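Local structure of uncharacterized protein (4QPV) at residues K50-D61 with F98-L109. The protein is of unknown function, a staphylococcal member of the DUF1672 family whose fold is built on a kinked-helix-beta-beta-beta repeat. Numbering follows the deposited sequence. Where two conformers were deposited one is given.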
loop_
_atom_site.group_PDB
_atom_site.type_symbol
_atom_site.label_atom_id
_atom_site.label_comp_id
_atom_site.label_asym_id
_atom_site.label_seq_id
_atom_site.Cartn_x
_atom_site.Cartn_y
_atom_site.Cartn_z
ATOM N N LYS A 50 14.609 -12.238 14.451
ATOM C CA LYS A 50 15.600 -12.501 13.406
ATOM C C LYS A 50 14.988 -12.248 12.035
ATOM O O LYS A 50 15.618 -11.621 11.193
ATOM C CB LYS A 50 16.103 -13.962 13.494
ATOM C CG LYS A 50 17.097 -14.383 12.390
ATOM C CD LYS A 50 18.427 -13.627 12.511
ATOM C CE LYS A 50 19.526 -14.333 11.758
ATOM N NZ LYS A 50 20.867 -13.843 12.175
ATOM N N ILE A 51 13.749 -12.717 11.825
ATOM C CA ILE A 51 13.096 -12.574 10.515
ATOM C C ILE A 51 12.852 -11.081 10.238
ATOM O O ILE A 51 13.118 -10.615 9.119
ATOM C CB ILE A 51 11.806 -13.442 10.404
ATOM C CG1 ILE A 51 12.131 -14.956 10.458
ATOM C CG2 ILE A 51 11.023 -13.099 9.128
ATOM C CD1 ILE A 51 10.878 -15.863 10.879
ATOM N N ALA A 52 12.399 -10.335 11.263
ATOM C CA ALA A 52 12.177 -8.884 11.157
ATOM C C ALA A 52 13.479 -8.169 10.767
ATOM O O ALA A 52 13.482 -7.359 9.840
ATOM C CB ALA A 52 11.644 -8.334 12.473
ATOM N N LYS A 53 14.601 -8.534 11.430
ATOM C CA LYS A 53 15.922 -7.961 11.163
ATOM C C LYS A 53 16.353 -8.249 9.716
ATOM O O LYS A 53 16.846 -7.337 9.038
ATOM C CB LYS A 53 16.966 -8.532 12.171
ATOM C CG LYS A 53 18.391 -8.039 11.927
ATOM C CD LYS A 53 19.354 -8.370 13.068
ATOM C CE LYS A 53 19.777 -9.817 13.129
ATOM N NZ LYS A 53 20.893 -10.007 14.095
ATOM N N ARG A 54 16.173 -9.509 9.253
ATOM C CA ARG A 54 16.536 -9.900 7.873
ATOM C C ARG A 54 15.647 -9.176 6.839
ATOM O O ARG A 54 16.144 -8.765 5.787
ATOM C CB ARG A 54 16.484 -11.429 7.676
ATOM C CG ARG A 54 17.546 -12.193 8.507
ATOM C CD ARG A 54 18.942 -12.018 7.921
ATOM N NE ARG A 54 19.270 -13.084 6.974
ATOM C CZ ARG A 54 20.244 -13.019 6.070
ATOM N NH1 ARG A 54 20.953 -11.907 5.923
ATOM N NH2 ARG A 54 20.512 -14.064 5.304
ATOM N N GLY A 55 14.365 -9.012 7.144
ATOM C CA GLY A 55 13.443 -8.276 6.271
ATOM C C GLY A 55 13.858 -6.825 6.116
ATOM O O GLY A 55 13.953 -6.312 4.999
ATOM N N GLU A 56 14.218 -6.183 7.234
ATOM C CA GLU A 56 14.708 -4.796 7.216
ATOM C C GLU A 56 16.015 -4.716 6.414
ATOM O O GLU A 56 16.170 -3.831 5.559
ATOM C CB GLU A 56 14.885 -4.283 8.656
ATOM C CG GLU A 56 13.529 -4.065 9.335
ATOM C CD GLU A 56 13.539 -4.029 10.855
ATOM O OE1 GLU A 56 14.636 -4.093 11.461
ATOM O OE2 GLU A 56 12.437 -3.957 11.444
ATOM N N GLN A 57 16.922 -5.693 6.629
ATOM C CA GLN A 57 18.188 -5.747 5.893
ATOM C C GLN A 57 17.929 -5.833 4.386
ATOM O O GLN A 57 18.643 -5.187 3.620
ATOM C CB GLN A 57 19.038 -6.952 6.347
ATOM C CG GLN A 57 20.410 -7.054 5.648
ATOM C CD GLN A 57 21.123 -8.340 5.984
ATOM O OE1 GLN A 57 20.590 -9.209 6.680
ATOM N NE2 GLN A 57 22.372 -8.478 5.543
ATOM N N PHE A 58 16.956 -6.680 3.966
ATOM C CA PHE A 58 16.631 -6.847 2.546
ATOM C C PHE A 58 16.316 -5.488 1.877
ATOM O O PHE A 58 16.827 -5.200 0.789
ATOM C CB PHE A 58 15.443 -7.805 2.360
ATOM C CG PHE A 58 15.103 -8.079 0.909
ATOM C CD1 PHE A 58 14.235 -7.244 0.209
ATOM C CD2 PHE A 58 15.613 -9.198 0.256
ATOM C CE1 PHE A 58 13.929 -7.492 -1.139
ATOM C CE2 PHE A 58 15.308 -9.449 -1.086
ATOM C CZ PHE A 58 14.466 -8.595 -1.777
ATOM N N PHE A 59 15.479 -4.680 2.514
ATOM C CA PHE A 59 15.067 -3.385 1.959
ATOM C C PHE A 59 16.214 -2.395 1.946
ATOM O O PHE A 59 16.282 -1.577 1.025
ATOM C CB PHE A 59 13.852 -2.827 2.706
ATOM C CG PHE A 59 12.571 -3.459 2.222
ATOM C CD1 PHE A 59 12.146 -4.683 2.732
ATOM C CD2 PHE A 59 11.829 -2.870 1.196
ATOM C CE1 PHE A 59 10.983 -5.299 2.240
ATOM C CE2 PHE A 59 10.690 -3.500 0.685
ATOM C CZ PHE A 59 10.276 -4.708 1.210
HETATM N N MSE A 60 17.148 -2.488 2.924
HETATM C CA MSE A 60 18.312 -1.603 2.923
HETATM C C MSE A 60 19.264 -2.021 1.788
HETATM O O MSE A 60 19.666 -1.173 1.001
HETATM C CB MSE A 60 19.031 -1.580 4.291
HETATM C CG MSE A 60 20.238 -0.609 4.336
HETATM SE SE MSE A 60 19.803 1.269 3.889
HETATM C CE MSE A 60 18.939 1.758 5.552
ATOM N N ASP A 61 19.602 -3.333 1.694
ATOM C CA ASP A 61 20.504 -3.856 0.663
ATOM C C ASP A 61 20.014 -3.577 -0.770
ATOM O O ASP A 61 20.808 -3.174 -1.624
ATOM C CB ASP A 61 20.685 -5.372 0.832
ATOM C CG ASP A 61 21.505 -5.786 2.045
ATOM O OD1 ASP A 61 22.210 -4.917 2.620
ATOM O OD2 ASP A 61 21.427 -6.964 2.432
ATOM N N PHE A 98 10.317 -15.202 2.636
ATOM C CA PHE A 98 11.616 -15.833 2.848
ATOM C C PHE A 98 11.467 -17.310 3.093
ATOM O O PHE A 98 10.457 -17.727 3.656
ATOM C CB PHE A 98 12.310 -15.243 4.094
ATOM C CG PHE A 98 12.819 -13.831 4.046
ATOM C CD1 PHE A 98 13.715 -13.432 3.056
ATOM C CD2 PHE A 98 12.544 -12.945 5.081
ATOM C CE1 PHE A 98 14.248 -12.137 3.054
ATOM C CE2 PHE A 98 13.130 -11.680 5.112
ATOM C CZ PHE A 98 13.989 -11.290 4.104
ATOM N N ASP A 99 12.514 -18.091 2.797
ATOM C CA ASP A 99 12.551 -19.499 3.206
ATOM C C ASP A 99 12.941 -19.509 4.685
ATOM O O ASP A 99 13.489 -18.519 5.169
ATOM C CB ASP A 99 13.576 -20.302 2.372
ATOM C CG ASP A 99 13.236 -20.419 0.900
ATOM O OD1 ASP A 99 12.027 -20.421 0.563
ATOM O OD2 ASP A 99 14.175 -20.513 0.086
ATOM N N LYS A 100 12.684 -20.603 5.398
ATOM C CA LYS A 100 13.085 -20.737 6.811
ATOM C C LYS A 100 14.601 -20.557 6.961
ATOM O O LYS A 100 15.055 -20.093 8.001
ATOM C CB LYS A 100 12.660 -22.115 7.353
ATOM C CG LYS A 100 11.155 -22.276 7.554
ATOM C CD LYS A 100 10.806 -23.755 7.654
ATOM C CE LYS A 100 10.272 -24.123 9.009
ATOM N NZ LYS A 100 10.430 -25.576 9.302
ATOM N N SER A 101 15.383 -20.874 5.897
ATOM C CA SER A 101 16.850 -20.738 5.890
ATOM C C SER A 101 17.323 -19.275 6.050
ATOM O O SER A 101 18.518 -19.052 6.233
ATOM C CB SER A 101 17.442 -21.335 4.618
ATOM O OG SER A 101 17.031 -20.581 3.491
ATOM N N ILE A 102 16.407 -18.295 6.029
ATOM C CA ILE A 102 16.754 -16.882 6.253
ATOM C C ILE A 102 17.430 -16.651 7.632
ATOM O O ILE A 102 18.214 -15.714 7.765
ATOM C CB ILE A 102 15.533 -15.931 6.066
ATOM C CG1 ILE A 102 15.992 -14.460 5.861
ATOM C CG2 ILE A 102 14.499 -16.068 7.210
ATOM C CD1 ILE A 102 16.810 -14.168 4.585
ATOM N N ILE A 103 17.164 -17.518 8.629
ATOM C CA ILE A 103 17.759 -17.373 9.974
ATOM C C ILE A 103 19.235 -17.795 10.018
ATOM O O ILE A 103 19.895 -17.583 11.037
ATOM C CB ILE A 103 16.941 -18.213 11.008
ATOM C CG1 ILE A 103 17.078 -19.754 10.777
ATOM C CG2 ILE A 103 15.462 -17.750 11.099
ATOM C CD1 ILE A 103 16.648 -20.626 12.016
ATOM N N GLU A 104 19.738 -18.425 8.947
ATOM C CA GLU A 104 21.075 -19.025 8.934
ATOM C C GLU A 104 22.249 -18.050 8.844
ATOM O O GLU A 104 23.372 -18.442 9.173
ATOM C CB GLU A 104 21.186 -20.031 7.787
ATOM C CG GLU A 104 20.315 -21.266 7.993
ATOM C CD GLU A 104 20.403 -22.299 6.889
ATOM O OE1 GLU A 104 21.299 -22.179 6.021
ATOM O OE2 GLU A 104 19.560 -23.221 6.880
ATOM N N SER A 105 22.018 -16.811 8.407
ATOM C CA SER A 105 23.124 -15.869 8.211
ATOM C C SER A 105 22.708 -14.411 8.401
ATOM O O SER A 105 21.531 -14.116 8.533
ATOM C CB SER A 105 23.653 -16.047 6.781
ATOM O OG SER A 105 24.707 -15.161 6.462
ATOM N N ASP A 106 23.696 -13.502 8.404
ATOM C CA ASP A 106 23.448 -12.058 8.385
ATOM C C ASP A 106 24.115 -11.466 7.139
ATOM O O ASP A 106 24.168 -10.246 6.987
ATOM C CB ASP A 106 23.922 -11.363 9.665
ATOM C CG ASP A 106 23.155 -11.796 10.885
ATOM O OD1 ASP A 106 21.910 -11.660 10.884
ATOM O OD2 ASP A 106 23.787 -12.334 11.817
ATOM N N SER A 107 24.581 -12.334 6.230
ATOM C CA SER A 107 25.262 -11.910 5.004
ATOM C C SER A 107 24.307 -11.163 4.060
ATOM O O SER A 107 23.087 -11.226 4.205
ATOM C CB SER A 107 25.930 -13.087 4.294
ATOM O OG SER A 107 24.968 -14.010 3.814
ATOM N N SER A 108 24.886 -10.374 3.154
ATOM C CA SER A 108 24.142 -9.541 2.218
ATOM C C SER A 108 22.930 -10.241 1.603
ATOM O O SER A 108 22.991 -11.407 1.204
ATOM C CB SER A 108 25.061 -9.062 1.102
ATOM O OG SER A 108 24.301 -8.311 0.170
ATOM N N LEU A 109 21.831 -9.491 1.507
ATOM C CA LEU A 109 20.604 -9.963 0.897
ATOM C C LEU A 109 20.386 -9.307 -0.478
ATOM O O LEU A 109 19.283 -9.405 -1.021
ATOM C CB LEU A 109 19.414 -9.746 1.838
ATOM C CG LEU A 109 19.373 -10.733 3.010
ATOM C CD1 LEU A 109 18.299 -10.338 4.008
ATOM C CD2 LEU A 109 19.149 -12.166 2.519
HETATM O O HOH W 1 22.314 -16.208 11.625
HETATM O O HOH W 2 20.146 -16.953 5.283
HETATM O O HOH W 3 22.332 -13.958 3.099
HETATM O O HOH W 4 20.641 -9.331 9.437
#
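Arg-54 reaches from the helix into the curl of the 98-109 loop and gives NE and NH1 to loop carbonyls and NH2 to two waters. NE donates to Ile-102 O (2.9 Å) and NH1 to Ser-107 O (2.8 Å), both acceptors near the guanidinium plane. NH1 also gives a bond to Gln-57 OE1, while the NH2 waters lead to Ser-101 O and Ser-108 O. Bent at chi2 (-74°) and chi3, the Arg-54 chain lays its guanidinium between the Ser-105/Asp-106 peptide on one face and Leu-109 CD2, offset toward the rim, on the other. Gln-57, extended beyond CG, donates NE2 to Asp-106 O (2.9 Å) and weakly to Ser-107 O; Asp-61 OD2 accepts a hydrogen bond from Leu-109 N (2.7 Å) on the anti side, 33° out of the carboxylate plane. Helix 48-63 packs on the antiparallel sheet 67-98, in a kinked-helix-beta-beta-beta repeat fold, and the loop leaving strand 90-98 returns along the helix toward helix 116-133. A salt-bridge network joins Lys-50 NZ to Asp-106 OD1 at 2.7 Å and, at a long 3.8 Å, Lys-53 NZ to the same Asp-106 OD1. In the apolar layer, Ile-102 CG1 lies over the centre of the Phe-98 ring, whose edge abuts Gly-55; Phe-58 CB touches Phe-98 CZ (4.2 Å).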